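Local coordinates for UPF0033 domain-containing protein (Desulfitobacterium hafniense, PDB 3HZ7) that is of unknown function but carries an N-terminal domain of the TusA sulfur carrier family, consistent with a role in sulfur transfer, at residues 53-57 with 69-73. Sequence-based numbering, arbitrary orientation.
Sequences GYQSE and TIVAG. Unlike the reference sequence in segment 53-57: S56 (reference Ala).
Q55 and E57 pair with V71 and T69 at the open end of the hairpin made by strands 55-60 and 66-71; the short segments here run antiparallel at 165°. E57 and T69 form a hydrogen-bonded pair with two bonds: E57 N to T69 O at 3.0 Å and T69 N to E57 O at 2.8 Å. At Q55 and V71 the ladder begins to open. V71 N still gives a nearly straight bond to Q55 O (2.9 Å, 176°), but the return bond from Q55 N to V71 O is weak at 3.4 Å. S56 and I70 are the non-hydrogen-bonded pair between them.

Y54 makes the largest single contribution to the contact. Its CG lies anti to the carbonyl carbon (chi1 -68°), and the ring reaches across to A72. The A72 methyl sits over one ring face in a CH-pi contact, with CB 4.2 Å from the centroid. Y54 CB packs on I70 CG2 at 3.7 Å.

S56 and I70 face helix 39-52, where both touch A49 and S56 OG hydrogen-bonds Q46 NE2. G53, just past that helix, has positive phi and completes a Schellman motif. Strand 55-60 is an edge strand of the four-stranded mixed sheet; strand 66-71 pairs on its other side with strand 31-36.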
# COMPACT_ATOMS: atom_id res chain seq x y z
N GLY A 53 2.46 10.41 6.61
CA GLY A 53 1.91 10.45 7.95
C GLY A 53 0.77 9.44 8.15
O GLY A 53 -0.18 9.69 8.90
N TYR A 54 0.90 8.29 7.50
CA TYR A 54 -0.11 7.27 7.62
C TYR A 54 0.50 6.09 8.32
O TYR A 54 1.70 5.87 8.21
CB TYR A 54 -0.59 6.83 6.21
CG TYR A 54 -1.37 7.91 5.48
CD1 TYR A 54 -2.27 8.73 6.16
CD2 TYR A 54 -1.22 8.09 4.13
CE1 TYR A 54 -2.99 9.71 5.50
CE2 TYR A 54 -1.96 9.07 3.45
CZ TYR A 54 -2.83 9.87 4.14
OH TYR A 54 -3.56 10.82 3.47
N GLN A 55 -0.34 5.35 9.04
CA GLN A 55 0.10 4.13 9.69
C GLN A 55 0.04 3.02 8.61
O GLN A 55 -0.78 3.07 7.68
CB GLN A 55 -0.84 3.78 10.87
CG GLN A 55 -0.86 4.82 12.04
CD GLN A 55 0.51 4.98 12.71
OE1 GLN A 55 0.97 4.08 13.43
NE2 GLN A 55 1.17 6.11 12.47
N SER A 56 0.90 2.02 8.73
CA SER A 56 0.93 0.89 7.80
C SER A 56 1.48 -0.38 8.45
O SER A 56 2.17 -0.32 9.46
CB SER A 56 1.79 1.23 6.58
OG SER A 56 3.15 0.99 6.88
N GLU A 57 1.18 -1.54 7.87
CA GLU A 57 1.72 -2.78 8.36
C GLU A 57 1.86 -3.58 7.11
O GLU A 57 1.29 -3.21 6.04
CB GLU A 57 0.72 -3.59 9.23
CG GLU A 57 0.49 -3.17 10.64
CD GLU A 57 1.74 -3.26 11.51
OE1 GLU A 57 2.58 -4.15 11.27
OE2 GLU A 57 1.87 -2.42 12.42
N THR A 69 -0.79 -2.91 4.16
CA THR A 69 -2.03 -2.21 4.46
C THR A 69 -1.74 -0.80 4.97
O THR A 69 -0.94 -0.61 5.91
CB THR A 69 -2.82 -3.04 5.48
OG1 THR A 69 -3.01 -4.34 4.92
CG2 THR A 69 -4.18 -2.39 5.81
N ILE A 70 -2.35 0.20 4.33
CA ILE A 70 -2.11 1.58 4.72
C ILE A 70 -3.39 2.20 5.17
O ILE A 70 -4.41 2.15 4.46
CB ILE A 70 -1.50 2.43 3.54
CG1 ILE A 70 -0.28 1.69 2.99
CG2 ILE A 70 -1.24 3.89 4.01
CD1 ILE A 70 0.48 2.33 1.73
N VAL A 71 -3.33 2.82 6.35
CA VAL A 71 -4.51 3.43 6.94
C VAL A 71 -4.40 4.95 7.02
O VAL A 71 -3.40 5.49 7.49
CB VAL A 71 -4.76 2.90 8.40
CG1 VAL A 71 -5.99 3.56 8.96
CG2 VAL A 71 -4.94 1.40 8.40
N ALA A 72 -5.48 5.61 6.57
CA ALA A 72 -5.61 7.06 6.57
C ALA A 72 -6.64 7.40 7.63
O ALA A 72 -6.52 8.45 8.32
CB ALA A 72 -6.07 7.54 5.16
N GLY A 73 -7.63 6.55 7.81
CA GLY A 73 -8.59 6.81 8.86
C GLY A 73 -9.77 5.87 9.07
O GLY A 73 -10.53 6.08 10.03
O HOH W 1 -2.46 6.55 9.66